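Local coordinates for suppressor protein MPT5 (Saccharomyces cerevisiae, PDB 5BZ1) that binds recognition elements in the 3'-UTRs of target mRNAs through its Pumilio repeats and regulates their expression post-transcriptionally, at residues 88-91 and 92-96. Sequence-based numbering, arbitrary orientation.
Sequences NVFQ and ISINQ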
loop_
_atom_site.group_PDB
_atom_site.type_symbol
_atom_site.label_atom_id
_atom_site.label_comp_id
_atom_site.label_asym_id
_atom_site.label_seq_id
_atom_site.Cartn_x
_atom_site.Cartn_y
_atom_site.Cartn_z
ATOM N N ASN A 88 8.178 9.171 23.228
ATOM C CA ASN A 88 8.845 7.876 23.104
ATOM C C ASN A 88 8.232 6.925 22.080
ATOM O O ASN A 88 8.521 5.728 22.104
ATOM C CB ASN A 88 8.893 7.170 24.462
ATOM C CG ASN A 88 9.372 8.077 25.572
ATOM O OD1 ASN A 88 10.529 8.499 25.592
ATOM N ND2 ASN A 88 8.482 8.379 26.510
ATOM N N VAL A 89 7.400 7.452 21.185
ATOM C CA VAL A 89 6.667 6.609 20.239
ATOM C C VAL A 89 7.553 5.759 19.322
ATOM O O VAL A 89 7.159 4.661 18.936
ATOM C CB VAL A 89 5.648 7.414 19.393
ATOM C CG1 VAL A 89 4.495 7.898 20.264
ATOM C CG2 VAL A 89 6.326 8.591 18.703
ATOM N N PHE A 90 8.740 6.255 18.974
ATOM C CA PHE A 90 9.657 5.464 18.155
ATOM C C PHE A 90 10.129 4.225 18.902
ATOM O O PHE A 90 10.080 3.114 18.375
ATOM C CB PHE A 90 10.877 6.277 17.703
ATOM C CG PHE A 90 11.888 5.460 16.934
ATOM C CD1 PHE A 90 11.661 5.128 15.604
ATOM C CD2 PHE A 90 13.060 5.015 17.541
ATOM C CE1 PHE A 90 12.582 4.370 14.888
ATOM C CE2 PHE A 90 13.986 4.255 16.834
ATOM C CZ PHE A 90 13.747 3.933 15.503
ATOM N N GLN A 91 10.603 4.430 20.126
ATOM C CA GLN A 91 11.078 3.338 20.972
ATOM C C GLN A 91 9.974 2.316 21.220
ATOM O O GLN A 91 10.206 1.104 21.209
ATOM C CB GLN A 91 11.573 3.894 22.307
ATOM C CG GLN A 91 11.847 2.830 23.362
ATOM C CD GLN A 91 12.172 3.433 24.709
ATOM O OE1 GLN A 91 12.019 4.637 24.910
ATOM N NE2 GLN A 91 12.627 2.601 25.637
ATOM N N ILE A 92 8.767 2.820 21.438
ATOM C CA ILE A 92 7.618 1.969 21.690
ATOM C C ILE A 92 7.222 1.160 20.450
ATOM O O ILE A 92 6.947 -0.035 20.546
ATOM C CB ILE A 92 6.426 2.806 22.178
ATOM C CG1 ILE A 92 6.737 3.418 23.549
ATOM C CG2 ILE A 92 5.171 1.962 22.253
ATOM C CD1 ILE A 92 5.740 4.477 24.001
ATOM N N SER A 93 7.205 1.813 19.291
ATOM C CA SER A 93 6.740 1.186 18.056
ATOM C C SER A 93 7.628 0.035 17.564
ATOM O O SER A 93 7.132 -0.930 16.985
ATOM C CB SER A 93 6.578 2.239 16.958
ATOM O OG SER A 93 5.698 3.266 17.372
ATOM N N ILE A 94 8.936 0.142 17.788
ATOM C CA ILE A 94 9.865 -0.909 17.379
ATOM C C ILE A 94 9.904 -2.054 18.389
ATOM O O ILE A 94 10.525 -3.090 18.143
ATOM C CB ILE A 94 11.297 -0.382 17.205
ATOM C CG1 ILE A 94 11.858 0.106 18.543
ATOM C CG2 ILE A 94 11.347 0.723 16.153
ATOM C CD1 ILE A 94 13.280 0.625 18.450
ATOM N N ASN A 95 9.257 -1.859 19.533
ATOM C CA ASN A 95 9.253 -2.870 20.587
ATOM C C ASN A 95 8.150 -3.902 20.359
ATOM O O ASN A 95 7.029 -3.542 19.989
ATOM C CB ASN A 95 9.076 -2.209 21.953
ATOM C CG ASN A 95 9.370 -3.156 23.101
ATOM O OD1 ASN A 95 8.467 -3.778 23.659
ATOM N ND2 ASN A 95 10.644 -3.268 23.461
ATOM N N GLN A 96 8.467 -5.175 20.584
ATOM C CA GLN A 96 7.523 -6.254 20.307
ATOM C C GLN A 96 6.311 -6.191 21.232
ATOM O O GLN A 96 5.218 -6.635 20.870
ATOM C CB GLN A 96 8.208 -7.622 20.407
ATOM C CG GLN A 96 8.680 -8.000 21.808
ATOM C CD GLN A 96 9.239 -9.410 21.874
ATOM O OE1 GLN A 96 8.625 -10.355 21.383
ATOM N NE2 GLN A 96 10.406 -9.556 22.487
HETATM O O HOH W 1 12.139 -0.599 22.252
#
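The first torsions of Phe90 and Ile94 decide how the two side chains meet one turn apart. In Phe90, CG stands opposite the backbone N (chi1 176°), and the outer ring atoms meet Ile94. In Ile94, CG1 sits between the backbone N and the carbonyl carbon (chi1 64°), and CG2 is left anti to the carbonyl carbon. CG2 thereby lies over one face of the Phe90 ring, 4.2 Å from the centroid and displaced toward the rim, in a CH-pi contact. The other branch of Ile94 touches the same ring, with CD1 4.0 Å from Phe90 CE2. A serine in place of Ile94 would probably lose both contacts and leave the Phe90 ring less closely packed on this side.

Helix 89-93 precedes helix 98-107 in the third Pumilio repeat. Such repeats stack side by side into a curved, all-helical RNA-binding scaffold. Three i to i+4 backbone bonds link the two segments. The Ile92 N bond to Asn88 O is 3.0 Å long and close to linear at the hydrogen (160°). Ile94 N binds Phe90 O. Val89 O accepts twice: Ser93 N reaches it at 2.9 Å, and Ser93 OG donates to it at 2.6 Å. The two donors approach from opposite faces of the carbonyl plane, and the buried hydroxyl thus finds its partner within the helix.

Ile92 CG1 packs 3.3 Å from Asn88 O, and its side chain also touches Leu54 and Ile57 of helix 53-57 in repeat 2. Phe90, Ser93 and Ile94 contact Leu135 of helix 129-137 in repeat 4, which joins helix 89-93 to both neighbouring repeats. Further on, a water joins Gln91 O to Asn95 ND2. Asn95 OD1 accepts from the backbone N atoms of Tyr97 and Gly98, capping the start of helix 98-107.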